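Local coordinates for protein paenibacillus xanthan lyase (Paenibacillus, PDB 6F2P) that probably cleaves the terminal mannosyl-glucuronosyl linkage of xanthan side chains by beta-elimination, leaving an unsaturated uronic acid on the polysaccharide, at residues A[8-13]-A[184-189]; A[177-182]-A[238-243]; A[964-969]-A[978-983]. All coordinates share one frame; numbering follows the deposited sequence.

Contact 1: A[8-13]-A[184-189]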
ATOM      1  N   THR A   8     -36.298 -13.325  25.846  1.00 30.06           N
ATOM      2  CA  THR A   8     -36.489 -12.844  24.485  1.00 27.45           C
ATOM      3  C   THR A   8     -35.237 -13.047  23.649  1.00 24.13           C
ATOM      4  O   THR A   8     -35.306 -13.505  22.501  1.00 21.90           O
ATOM      5  CB  THR A   8     -36.869 -11.360  24.470  1.00 21.95           C
ATOM      6  OG1 THR A   8     -38.136 -11.193  25.106  1.00 25.71           O
ATOM      7  CG2 THR A   8     -36.985 -10.871  23.052  1.00 21.03           C
ATOM      8  N   LEU A   9     -34.094 -12.702  24.238  1.00 22.57           N
ATOM      9  CA  LEU A   9     -32.809 -12.862  23.575  1.00 23.59           C
ATOM     10  C   LEU A   9     -32.526 -14.339  23.343  1.00 25.93           C
ATOM     11  O   LEU A   9     -32.182 -14.737  22.229  1.00 22.73           O
ATOM     12  CB  LEU A   9     -31.685 -12.229  24.396  1.00 21.13           C
ATOM     13  CG  LEU A   9     -31.704 -10.706  24.500  1.00 23.41           C
ATOM     14  CD1 LEU A   9     -30.525 -10.210  25.327  1.00 21.12           C
ATOM     15  CD2 LEU A   9     -31.691 -10.092  23.113  1.00 16.37           C
ATOM     16  N   ARG A  10     -32.693 -15.146  24.391  1.00 23.03           N
ATOM     17  CA  ARG A  10     -32.463 -16.587  24.305  1.00 22.44           C
ATOM     18  C   ARG A  10     -33.276 -17.215  23.175  1.00 21.14           C
ATOM     19  O   ARG A  10     -32.785 -18.088  22.458  1.00 17.21           O
ATOM     20  CB  ARG A  10     -32.767 -17.285  25.633  1.00 20.27           C
ATOM     21  CG  ARG A  10     -32.392 -18.768  25.634  1.00 25.85           C
ATOM     22  CD  ARG A  10     -32.936 -19.531  26.846  1.00 23.20           C
ATOM     23  NE  ARG A  10     -34.397 -19.473  26.903  1.00 25.67           N
ATOM     24  CZ  ARG A  10     -35.084 -18.786  27.814  1.00 23.60           C
ATOM     25  NH1 ARG A  10     -36.409 -18.778  27.779  1.00 20.58           N
ATOM     26  NH2 ARG A  10     -34.449 -18.109  28.761  1.00 21.73           N
ATOM     27  N   GLU A  11     -34.506 -16.745  22.997  1.00 21.80           N
ATOM     28  CA  GLU A  11     -35.373 -17.288  21.957  1.00 17.85           C
ATOM     29  C   GLU A  11     -34.904 -16.850  20.589  1.00 21.13           C
ATOM     30  O   GLU A  11     -34.991 -17.601  19.612  1.00 22.96           O
ATOM     31  CB  GLU A  11     -36.817 -16.867  22.189  1.00 16.17           C
ATOM     32  CG  GLU A  11     -37.462 -17.588  23.358  1.00 31.01           C
ATOM     33  CD  GLU A  11     -38.746 -16.935  23.821  1.00 36.39           C
ATOM     34  OE1 GLU A  11     -39.171 -15.931  23.207  1.00 45.23           O
ATOM     35  OE2 GLU A  11     -39.331 -17.427  24.806  1.00 42.94           O
ATOM     36  N   LYS A  12     -34.402 -15.623  20.525  1.00 27.17           N
ATOM     37  CA  LYS A  12     -33.833 -15.095  19.296  1.00 22.64           C
ATOM     38  C   LYS A  12     -32.614 -15.924  18.885  1.00 22.01           C
ATOM     39  O   LYS A  12     -32.451 -16.268  17.715  1.00 21.63           O
ATOM     40  CB  LYS A  12     -33.437 -13.646  19.508  1.00 17.98           C
ATOM     41  CG  LYS A  12     -33.166 -12.878  18.243  1.00 21.14           C
ATOM     42  CD  LYS A  12     -32.446 -11.607  18.614  1.00 24.50           C
ATOM     43  CE  LYS A  12     -32.473 -10.592  17.501  1.00 22.85           C
ATOM     44  NZ  LYS A  12     -32.184  -9.249  18.089  1.00 30.10           N
ATOM     45  N   TYR A  13     -31.777 -16.266  19.865  1.00 21.47           N
ATOM     46  CA  TYR A  13     -30.542 -17.013  19.623  1.00 21.31           C
ATOM     47  C   TYR A  13     -30.842 -18.428  19.188  1.00 22.98           C
ATOM     48  O   TYR A  13     -30.248 -18.937  18.235  1.00 18.80           O
ATOM     49  CB  TYR A  13     -29.678 -17.059  20.886  1.00 19.15           C
ATOM     50  CG  TYR A  13     -28.289 -17.610  20.649  1.00 21.40           C
ATOM     51  CD1 TYR A  13     -27.432 -16.992  19.753  1.00 25.80           C
ATOM     52  CD2 TYR A  13     -27.828 -18.731  21.329  1.00 19.40           C
ATOM     53  CE1 TYR A  13     -26.158 -17.475  19.524  1.00 29.76           C
ATOM     54  CE2 TYR A  13     -26.548 -19.225  21.110  1.00 24.36           C
ATOM     55  CZ  TYR A  13     -25.717 -18.591  20.199  1.00 29.80           C
ATOM     56  OH  TYR A  13     -24.439 -19.055  19.954  1.00 32.18           O
ATOM     57  N   LEU A 184     -28.005 -16.836  28.978  1.00 20.87           N
ATOM     58  CA  LEU A 184     -28.530 -18.091  29.484  1.00 20.92           C
ATOM     59  C   LEU A 184     -28.636 -18.084  31.005  1.00 26.55           C
ATOM     60  O   LEU A 184     -29.582 -18.644  31.567  1.00 22.66           O
ATOM     61  CB  LEU A 184     -27.655 -19.260  29.029  1.00 15.66           C
ATOM     62  CG  LEU A 184     -27.618 -19.503  27.524  1.00 14.11           C
ATOM     63  CD1 LEU A 184     -26.690 -20.658  27.217  1.00 16.41           C
ATOM     64  CD2 LEU A 184     -29.015 -19.755  26.973  1.00 16.25           C
ATOM     65  N   ASN A 185     -27.669 -17.445  31.665  1.00 18.60           N
ATOM     66  CA  ASN A 185     -27.642 -17.419  33.123  1.00 17.95           C
ATOM     67  C   ASN A 185     -28.342 -16.199  33.714  1.00 20.78           C
ATOM     68  O   ASN A 185     -28.299 -15.970  34.926  1.00 17.25           O
ATOM     69  CB  ASN A 185     -26.210 -17.482  33.644  1.00 20.82           C
ATOM     70  CG  ASN A 185     -26.145 -17.906  35.094  1.00 25.11           C
ATOM     71  OD1 ASN A 185     -26.923 -18.753  35.528  1.00 25.31           O
ATOM     72  ND2 ASN A 185     -25.242 -17.295  35.858  1.00 20.18           N
ATOM     73  N   LYS A 186     -28.983 -15.419  32.846  1.00 25.73           N
ATOM     74  CA  LYS A 186     -29.724 -14.222  33.256  1.00 31.20           C
ATOM     75  C   LYS A 186     -28.879 -13.283  34.128  1.00 24.95           C
ATOM     76  O   LYS A 186     -29.284 -12.876  35.213  1.00 30.81           O
ATOM     77  CB  LYS A 186     -31.048 -14.617  33.930  1.00 24.95           C
ATOM     78  CG  LYS A 186     -31.918 -15.473  33.016  1.00 22.51           C
ATOM     79  CD  LYS A 186     -33.396 -15.494  33.383  1.00 17.46           C
ATOM     80  CE  LYS A 186     -34.183 -16.220  32.293  1.00 21.70           C
ATOM     81  NZ  LYS A 186     -35.668 -16.146  32.409  1.00 25.40           N
ATOM     82  N   ASP A 187     -27.699 -12.948  33.623  1.00 17.92           N
ATOM     83  CA  ASP A 187     -26.708 -12.184  34.362  1.00 18.23           C
ATOM     84  C   ASP A 187     -26.352 -10.929  33.545  1.00 25.21           C
ATOM     85  O   ASP A 187     -25.418 -10.947  32.738  1.00 22.96           O
ATOM     86  CB  ASP A 187     -25.480 -13.071  34.556  1.00 14.40           C
ATOM     87  CG  ASP A 187     -24.408 -12.430  35.418  1.00 22.22           C
ATOM     88  OD1 ASP A 187     -24.485 -11.208  35.685  1.00 19.48           O
ATOM     89  OD2 ASP A 187     -23.463 -13.157  35.813  1.00 21.95           O
ATOM     90  N   SER A 188     -27.101  -9.845  33.746  1.00 22.20           N
ATOM     91  CA  SER A 188     -26.895  -8.600  32.986  1.00 25.51           C
ATOM     92  C   SER A 188     -25.441  -8.129  32.951  1.00 21.60           C
ATOM     93  O   SER A 188     -24.927  -7.766  31.893  1.00 21.93           O
ATOM     94  CB  SER A 188     -27.783  -7.472  33.522  1.00 28.49           C
ATOM     95  OG  SER A 188     -27.539  -7.241  34.898  1.00 32.59           O
ATOM     96  N   ALA A 189     -24.780  -8.145  34.103  1.00 17.28           N
ATOM     97  CA  ALA A 189     -23.383  -7.734  34.176  1.00 20.88           C
ATOM     98  C   ALA A 189     -22.508  -8.560  33.230  1.00 20.58           C
ATOM     99  O   ALA A 189     -21.622  -8.028  32.553  1.00 21.87           O
ATOM    100  CB  ALA A 189     -22.876  -7.841  35.603  1.00 15.01           C
TER
HETATM  101  O   HOH W   1     -32.050 -17.242  29.682  1.00 24.58           O
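Arg10 and Leu184 meet through the aliphatic part of the arginine: methyl CD2 of Leu184 sits 3.8 Å from Arg10 CG and 3.9 Å from Arg10 CD, the two side chains crossing at about a right angle. The arginine leaves its helix with CG anti to the backbone N (chi1 -174°) and bends at chi3 (60°), which carries the guanidinium past the leucine towards Lys186. There the NH2 atom of Arg10 comes to 4.0 Å from Lys186 CE, the methylene lying at the edge of the guanidinium, near its plane. Arginine suits such a place because its methylenes can line an apolar side chain while its charged end stays among polar groups. A water in the guanidinium plane accepts a hydrogen bond from Arg10 NH2 at 2.7 Å and makes a weak second one to the carbonyl oxygen of Leu184.

The cationic ends are also close, with Arg10 NH2 4.3 Å from Lys186 NZ. Both form salt bridges to OD1 of Asp7, so the carboxylate probably offsets much of the cost of bringing two positive charges together. Tyr142 adds a cation-pi contact to Arg10, and its hydroxyl is hydrogen-bonded to Leu184 O.

What places Lys186 is the end of a helix. With positive phi it is the C-prime residue of a Schellman motif, its own N bonded to Ile183 O and Asp187 N to Gly182 O. Asp187 then serves as N-cap of the next helix, its short carboxylate satisfying a backbone N in the first turn. The contact thus joins helix 4-18 to the tight corner between helices 168-184 and 188-197, while Leu184 also packs on helices 123-141 and 147-160.

Contact 2: A[177-182]-A[238-243]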
ATOM      1  N   VAL A 177     -18.704 -16.086  24.107  1.00 14.63           N
ATOM      2  CA  VAL A 177     -18.905 -17.069  25.149  1.00 13.41           C
ATOM      3  C   VAL A 177     -19.466 -16.395  26.378  1.00 16.54           C
ATOM      4  O   VAL A 177     -20.435 -16.865  26.990  1.00 15.65           O
ATOM      5  CB  VAL A 177     -17.588 -17.776  25.509  1.00 13.25           C
ATOM      6  CG1 VAL A 177     -17.690 -18.418  26.863  1.00 11.47           C
ATOM      7  CG2 VAL A 177     -17.259 -18.832  24.455  1.00 16.66           C
ATOM      8  N   ILE A 178     -18.864 -15.267  26.720  1.00 17.03           N
ATOM      9  CA  ILE A 178     -19.285 -14.513  27.891  1.00 17.23           C
ATOM     10  C   ILE A 178     -20.690 -13.942  27.719  1.00 15.79           C
ATOM     11  O   ILE A 178     -21.520 -14.036  28.618  1.00 18.43           O
ATOM     12  CB  ILE A 178     -18.263 -13.427  28.234  1.00 14.74           C
ATOM     13  CG1 ILE A 178     -17.067 -14.082  28.917  1.00 15.61           C
ATOM     14  CG2 ILE A 178     -18.873 -12.371  29.121  1.00 15.19           C
ATOM     15  CD1 ILE A 178     -15.901 -13.173  29.111  1.00 22.52           C
ATOM     16  N   ALA A 179     -20.968 -13.388  26.548  1.00 16.31           N
ATOM     17  CA  ALA A 179     -22.283 -12.840  26.267  1.00 13.04           C
ATOM     18  C   ALA A 179     -23.360 -13.913  26.301  1.00 15.64           C
ATOM     19  O   ALA A 179     -24.425 -13.713  26.878  1.00 19.21           O
ATOM     20  CB  ALA A 179     -22.279 -12.150  24.923  1.00 18.00           C
ATOM     21  N   ILE A 180     -23.101 -15.057  25.688  1.00 19.24           N
ATOM     22  CA  ILE A 180     -24.164 -16.049  25.595  1.00 18.25           C
ATOM     23  C   ILE A 180     -24.409 -16.711  26.948  1.00 19.41           C
ATOM     24  O   ILE A 180     -25.557 -16.935  27.331  1.00 16.00           O
ATOM     25  CB  ILE A 180     -23.920 -17.090  24.495  1.00 17.96           C
ATOM     26  CG1 ILE A 180     -23.724 -16.395  23.142  1.00 19.24           C
ATOM     27  CG2 ILE A 180     -25.092 -18.081  24.426  1.00 15.96           C
ATOM     28  CD1 ILE A 180     -24.683 -15.275  22.893  1.00 14.67           C
ATOM     29  N   SER A 181     -23.344 -16.995  27.692  1.00 15.75           N
ATOM     30  CA  SER A 181     -23.544 -17.534  29.027  1.00 14.10           C
ATOM     31  C   SER A 181     -24.333 -16.540  29.892  1.00 18.29           C
ATOM     32  O   SER A 181     -25.249 -16.933  30.614  1.00 21.34           O
ATOM     33  CB  SER A 181     -22.227 -17.980  29.683  1.00 14.80           C
ATOM     34  OG  SER A 181     -21.239 -16.959  29.689  1.00 18.99           O
ATOM     35  N   GLY A 182     -24.015 -15.253  29.777  1.00 17.86           N
ATOM     36  CA  GLY A 182     -24.753 -14.228  30.493  1.00 12.60           C
ATOM     37  C   GLY A 182     -26.244 -14.281  30.208  1.00 15.68           C
ATOM     38  O   GLY A 182     -27.058 -14.233  31.123  1.00 20.32           O
ATOM     39  N   ALA A 238     -20.749  -9.557  13.551  1.00 11.00           N
ATOM     40  CA  ALA A 238     -22.059  -9.405  12.942  1.00 10.50           C
ATOM     41  C   ALA A 238     -23.108 -10.196  13.727  1.00 19.76           C
ATOM     42  O   ALA A 238     -24.262  -9.787  13.810  1.00 23.20           O
ATOM     43  CB  ALA A 238     -22.030  -9.840  11.486  1.00 11.44           C
ATOM     44  N   ASP A 239     -22.707 -11.323  14.312  1.00 20.53           N
ATOM     45  CA  ASP A 239     -23.656 -12.128  15.068  1.00 20.32           C
ATOM     46  C   ASP A 239     -23.959 -11.486  16.411  1.00 18.66           C
ATOM     47  O   ASP A 239     -25.119 -11.406  16.807  1.00 21.25           O
ATOM     48  CB  ASP A 239     -23.181 -13.576  15.239  1.00 22.19           C
ATOM     49  CG  ASP A 239     -23.571 -14.460  14.064  1.00 29.94           C
ATOM     50  OD1 ASP A 239     -24.248 -13.967  13.134  1.00 27.46           O
ATOM     51  OD2 ASP A 239     -23.210 -15.656  14.074  1.00 42.49           O
ATOM     52  N   LEU A 240     -22.925 -11.018  17.102  1.00 14.97           N
ATOM     53  CA  LEU A 240     -23.131 -10.345  18.378  1.00 17.21           C
ATOM     54  C   LEU A 240     -23.996  -9.101  18.238  1.00 19.88           C
ATOM     55  O   LEU A 240     -24.884  -8.860  19.056  1.00 24.90           O
ATOM     56  CB  LEU A 240     -21.806  -9.970  19.018  1.00 17.14           C
ATOM     57  CG  LEU A 240     -21.394 -10.901  20.151  1.00 21.17           C
ATOM     58  CD1 LEU A 240     -20.246 -10.289  20.914  1.00 26.98           C
ATOM     59  CD2 LEU A 240     -22.572 -11.170  21.072  1.00 17.90           C
ATOM     60  N   ILE A 241     -23.740  -8.316  17.199  1.00 16.81           N
ATOM     61  CA  ILE A 241     -24.553  -7.137  16.943  1.00 20.46           C
ATOM     62  C   ILE A 241     -26.012  -7.531  16.739  1.00 22.76           C
ATOM     63  O   ILE A 241     -26.908  -6.921  17.323  1.00 22.52           O
ATOM     64  CB  ILE A 241     -24.033  -6.334  15.738  1.00 17.37           C
ATOM     65  CG1 ILE A 241     -22.773  -5.564  16.121  1.00  9.78           C
ATOM     66  CG2 ILE A 241     -25.091  -5.372  15.226  1.00 15.51           C
ATOM     67  CD1 ILE A 241     -21.975  -5.131  14.911  1.00 11.64           C
ATOM     68  N   PHE A 242     -26.239  -8.566  15.932  1.00 18.91           N
ATOM     69  CA  PHE A 242     -27.592  -9.015  15.618  1.00 17.92           C
ATOM     70  C   PHE A 242     -28.357  -9.499  16.850  1.00 22.94           C
ATOM     71  O   PHE A 242     -29.521  -9.157  17.032  1.00 24.66           O
ATOM     72  CB  PHE A 242     -27.553 -10.117  14.566  1.00 18.01           C
ATOM     73  CG  PHE A 242     -28.887 -10.749  14.299  1.00 23.06           C
ATOM     74  CD1 PHE A 242     -29.762 -10.188  13.387  1.00 23.52           C
ATOM     75  CD2 PHE A 242     -29.262 -11.923  14.948  1.00 29.03           C
ATOM     76  CE1 PHE A 242     -30.993 -10.772  13.132  1.00 24.61           C
ATOM     77  CE2 PHE A 242     -30.494 -12.515  14.696  1.00 25.70           C
ATOM     78  CZ  PHE A 242     -31.359 -11.936  13.788  1.00 23.20           C
ATOM     79  N   ILE A 243     -27.705 -10.304  17.684  1.00 18.73           N
ATOM     80  CA  ILE A 243     -28.340 -10.848  18.883  1.00 20.29           C
ATOM     81  C   ILE A 243     -28.701  -9.741  19.875  1.00 24.11           C
ATOM     82  O   ILE A 243     -29.837  -9.651  20.362  1.00 20.27           O
ATOM     83  CB  ILE A 243     -27.423 -11.894  19.576  1.00 17.64           C
ATOM     84  CG1 ILE A 243     -27.138 -13.057  18.628  1.00 21.01           C
ATOM     85  CG2 ILE A 243     -28.043 -12.421  20.868  1.00 11.09           C
ATOM     86  CD1 ILE A 243     -25.953 -13.901  19.034  1.00 25.98           C
TER
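Ile180 and Ile243 reach each other through differently shaped side chains. Ile180 is folded, its chi2 of -43° turning CD1 back instead of extending it, whereas in Ile243 a chi2 of 163° carries CD1 straight out from its helix. The two end methyls meet loosely, Ile180 CD1 lying 4.3 Å from Ile243 CD1. One turn earlier on the second helix, Leu240 sends its CD2 branch to the methyl of Ala179, with 4.0 Å between Leu240 CD2 and Ala179 CB.

These two touches make up the contact, and neither is polar. The methyl of Ala179 is directed toward the opposing helix and is all it has to offer, so the longer leucine supplies most of the reach; their CA atoms, Ala179 CA and Leu240 CA, are 8.3 Å apart. Branched Ile180 and Ile243 bridge the other position, where both also touch the ring of Tyr13 on helix 4-18. A third helix therefore shares the packing, which helps explain why little surface is buried directly between the pair.

Other neighbours hold the two helices. Val177 and Ser181 pack against helices 123-141 and 147-160, and Ser181 OG is hydrogen-bonded to Arg190 NH2; on the second helix, the carbonyl oxygens of Phe242 and Ile243 both bond to Lys12 NZ.

The chain runs in broadly the same direction through both segments, and the order of pairs, Ala179 with Leu240 and then Ile180 with Ile243, follows from it. Two helices lying side by side with this shared direction, yet not adjacent in the chain, are consistent with the alpha/alpha toroid that forms the N-terminal domain of polysaccharide lyase family 8.

Contact 3: A[964-969]-A[978-983]; sequences VYMMWA and VPVDVT
Segments 964-969 and 978-983 run in roughly opposite directions in two facing sheets, with Val964 CA 8.4 Å from Val982 CA and Met966 CA 10.0 Å from Val980 CA, a spacing that side chains must fill. Alternation along each strand directs Val964 and Met966 of one sheet, Val980 and Val982 of the other, into the space between.

Met966 bridges the wider pair. Its chain is extended as far as the sulfur and bends at chi3 (-71°), so that the end methyl CE arrives tip to tip at Val980 CG1, 3.9 Å away. An unbranched methionine suits this long reach, whereas compact valines suffice for the closer pair, where Val964 CG2 stands 4.3 Å from Val982 CG1. Within its own segment, the SD atom of Met966 also lies in the plane of the Trp968 ring, at its edge and 3.6 Å from Trp968 CE3.

Strands 1003-1010 and 1017-1021 contribute to the same interior: Val980 touches Leu1005, and Met966 touches Ile1020. On the reverse face of its strand, Asp981 makes a salt bridge with Arg1021. The backbone of 964-967 bonds to strands 1003-1010 and 1030-1039. The chemistry therefore implies that, between these two segments, the facing layers of the Golvesin C-terminal beta-sandwich meet through apolar side chains, with no hydrogen bond across.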
ATOM      1  N   VAL A 964      29.798  47.250  -6.652  1.00 38.70           N
ATOM      2  CA  VAL A 964      30.135  47.327  -8.071  1.00 34.91           C
ATOM      3  C   VAL A 964      31.644  47.520  -8.282  1.00 36.93           C
ATOM      4  O   VAL A 964      32.197  48.566  -7.936  1.00 37.65           O
ATOM      5  CB  VAL A 964      29.341  48.459  -8.766  1.00 30.97           C
ATOM      6  CG1 VAL A 964      29.777  48.622 -10.208  1.00 34.79           C
ATOM      7  CG2 VAL A 964      27.846  48.189  -8.684  1.00 27.07           C
ATOM      8  N   TYR A 965      32.305  46.498  -8.829  1.00 37.75           N
ATOM      9  CA  TYR A 965      33.739  46.572  -9.127  1.00 36.32           C
ATOM     10  C   TYR A 965      34.009  46.737 -10.615  1.00 39.38           C
ATOM     11  O   TYR A 965      33.175  46.394 -11.450  1.00 39.47           O
ATOM     12  CB  TYR A 965      34.471  45.325  -8.642  1.00 32.58           C
ATOM     13  CG  TYR A 965      34.435  45.113  -7.153  1.00 39.36           C
ATOM     14  CD1 TYR A 965      33.339  44.516  -6.547  1.00 34.84           C
ATOM     15  CD2 TYR A 965      35.502  45.494  -6.352  1.00 36.02           C
ATOM     16  CE1 TYR A 965      33.299  44.315  -5.186  1.00 34.03           C
ATOM     17  CE2 TYR A 965      35.472  45.294  -4.985  1.00 40.65           C
ATOM     18  CZ  TYR A 965      34.365  44.702  -4.409  1.00 37.99           C
ATOM     19  OH  TYR A 965      34.316  44.488  -3.051  1.00 42.02           O
ATOM     20  N   MET A 966      35.186  47.262 -10.942  1.00 45.87           N
ATOM     21  CA  MET A 966      35.627  47.347 -12.330  1.00 42.21           C
ATOM     22  C   MET A 966      37.139  47.141 -12.458  1.00 46.21           C
ATOM     23  O   MET A 966      37.923  47.586 -11.612  1.00 39.33           O
ATOM     24  CB  MET A 966      35.209  48.673 -12.963  1.00 37.73           C
ATOM     25  CG  MET A 966      35.654  48.816 -14.409  1.00 49.45           C
ATOM     26  SD  MET A 966      35.256  50.402 -15.165  1.00 36.55           S
ATOM     27  CE  MET A 966      33.474  50.286 -15.335  1.00 24.39           C
ATOM     28  N   MET A 967      37.536  46.443 -13.513  1.00 47.98           N
ATOM     29  CA  MET A 967      38.940  46.221 -13.803  1.00 45.40           C
ATOM     30  C   MET A 967      39.250  46.832 -15.158  1.00 47.77           C
ATOM     31  O   MET A 967      38.365  46.935 -16.010  1.00 45.29           O
ATOM     32  CB  MET A 967      39.229  44.724 -13.823  1.00 53.39           C
ATOM     33  CG  MET A 967      40.678  44.355 -14.070  1.00 55.37           C
ATOM     34  SD  MET A 967      40.900  42.582 -13.904  1.00 56.06           S
ATOM     35  CE  MET A 967      40.453  42.358 -12.184  1.00 54.57           C
ATOM     36  N   TRP A 968      40.498  47.249 -15.353  1.00 50.18           N
ATOM     37  CA  TRP A 968      40.921  47.811 -16.629  1.00 49.32           C
ATOM     38  C   TRP A 968      42.430  47.666 -16.835  1.00 52.28           C
ATOM     39  O   TRP A 968      43.159  47.267 -15.922  1.00 48.16           O
ATOM     40  CB  TRP A 968      40.505  49.285 -16.735  1.00 47.18           C
ATOM     41  CG  TRP A 968      40.977  50.127 -15.581  1.00 49.79           C
ATOM     42  CD1 TRP A 968      42.266  50.467 -15.285  1.00 48.44           C
ATOM     43  CD2 TRP A 968      40.161  50.738 -14.574  1.00 50.60           C
ATOM     44  NE1 TRP A 968      42.306  51.248 -14.155  1.00 46.14           N
ATOM     45  CE2 TRP A 968      41.026  51.430 -13.698  1.00 50.77           C
ATOM     46  CE3 TRP A 968      38.784  50.766 -14.325  1.00 45.52           C
ATOM     47  CZ2 TRP A 968      40.560  52.143 -12.594  1.00 48.04           C
ATOM     48  CZ3 TRP A 968      38.321  51.473 -13.226  1.00 44.54           C
ATOM     49  CH2 TRP A 968      39.208  52.154 -12.375  1.00 49.97           C
ATOM     50  N   ALA A 969      42.882  48.004 -18.041  1.00 61.61           N
ATOM     51  CA  ALA A 969      44.301  47.973 -18.390  1.00 60.49           C
ATOM     52  C   ALA A 969      44.997  49.326 -18.183  1.00 62.48           C
ATOM     53  O   ALA A 969      44.804  50.261 -18.963  1.00 60.81           O
ATOM     54  CB  ALA A 969      44.478  47.488 -19.821  1.00 62.76           C
ATOM     55  N   VAL A 978      37.973  59.216 -16.651  1.00 43.30           N
ATOM     56  CA  VAL A 978      36.983  58.417 -17.360  1.00 40.50           C
ATOM     57  C   VAL A 978      35.657  58.427 -16.611  1.00 39.31           C
ATOM     58  O   VAL A 978      35.587  57.953 -15.476  1.00 37.84           O
ATOM     59  CB  VAL A 978      37.458  56.969 -17.541  1.00 43.25           C
ATOM     60  CG1 VAL A 978      36.451  56.180 -18.374  1.00 37.47           C
ATOM     61  CG2 VAL A 978      38.836  56.950 -18.185  1.00 40.19           C
ATOM     62  N   PRO A 979      34.605  58.982 -17.238  1.00 37.59           N
ATOM     63  CA  PRO A 979      33.281  59.018 -16.607  1.00 38.34           C
ATOM     64  C   PRO A 979      32.582  57.662 -16.680  1.00 39.98           C
ATOM     65  O   PRO A 979      32.484  57.069 -17.756  1.00 36.94           O
ATOM     66  CB  PRO A 979      32.523  60.056 -17.440  1.00 36.60           C
ATOM     67  CG  PRO A 979      33.160  60.002 -18.775  1.00 39.09           C
ATOM     68  CD  PRO A 979      34.613  59.673 -18.540  1.00 40.64           C
ATOM     69  N   VAL A 980      32.118  57.173 -15.533  1.00 39.49           N
ATOM     70  CA  VAL A 980      31.422  55.894 -15.464  1.00 37.62           C
ATOM     71  C   VAL A 980      30.049  56.063 -14.824  1.00 34.68           C
ATOM     72  O   VAL A 980      29.936  56.583 -13.716  1.00 34.85           O
ATOM     73  CB  VAL A 980      32.225  54.863 -14.652  1.00 36.52           C
ATOM     74  CG1 VAL A 980      31.499  53.524 -14.629  1.00 34.20           C
ATOM     75  CG2 VAL A 980      33.620  54.710 -15.231  1.00 32.31           C
ATOM     76  N   ASP A 981      29.006  55.633 -15.528  1.00 33.83           N
ATOM     77  CA  ASP A 981      27.658  55.644 -14.968  1.00 37.36           C
ATOM     78  C   ASP A 981      27.309  54.297 -14.362  1.00 37.82           C
ATOM     79  O   ASP A 981      27.653  53.254 -14.911  1.00 41.10           O
ATOM     80  CB  ASP A 981      26.619  55.989 -16.035  1.00 33.69           C
ATOM     81  CG  ASP A 981      26.765  57.395 -16.549  1.00 41.51           C
ATOM     82  OD1 ASP A 981      27.268  58.252 -15.790  1.00 41.72           O
ATOM     83  OD2 ASP A 981      26.382  57.640 -17.712  1.00 51.24           O
ATOM     84  N   VAL A 982      26.630  54.327 -13.225  1.00 32.18           N
ATOM     85  CA  VAL A 982      26.060  53.121 -12.653  1.00 33.41           C
ATOM     86  C   VAL A 982      24.566  53.345 -12.467  1.00 33.17           C
ATOM     87  O   VAL A 982      24.149  54.072 -11.567  1.00 32.82           O
ATOM     88  CB  VAL A 982      26.708  52.772 -11.303  1.00 32.44           C
ATOM     89  CG1 VAL A 982      26.034  51.556 -10.697  1.00 26.69           C
ATOM     90  CG2 VAL A 982      28.198  52.533 -11.479  1.00 33.14           C
ATOM     91  N   THR A 983      23.763  52.747 -13.341  1.00 35.34           N
ATOM     92  CA  THR A 983      22.315  52.852 -13.218  1.00 33.82           C
ATOM     93  C   THR A 983      21.804  51.692 -12.379  1.00 33.61           C
ATOM     94  O   THR A 983      21.924  50.539 -12.765  1.00 35.03           O
ATOM     95  CB  THR A 983      21.611  52.850 -14.588  1.00 33.31           C
ATOM     96  OG1 THR A 983      22.284  53.749 -15.481  1.00 33.94           O
ATOM     97  CG2 THR A 983      20.160  53.275 -14.440  1.00 30.13           C
TER

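In the fold
Contacts 1 and 2 are neighbours in the N-terminal helical domain and share elements: helix 168-184 supplies 177-182 and ends at Leu184, the first residue of segment 184-189 of contact 1. They also touch directly, through residues of helix 4-18 and of helix 229-244. All three contacts are buried in the main, yet contact 1 mixes apolar touches with charge and water and includes a partly exposed lysine, while contacts 2 and 3 are wholly apolar. Contact 3 belongs to the distant C-terminal sandwich, its centre about 101 Å from that of contact 1. Methyl-to-methyl packing thus joins helices in contact 2 and sheets in contact 3.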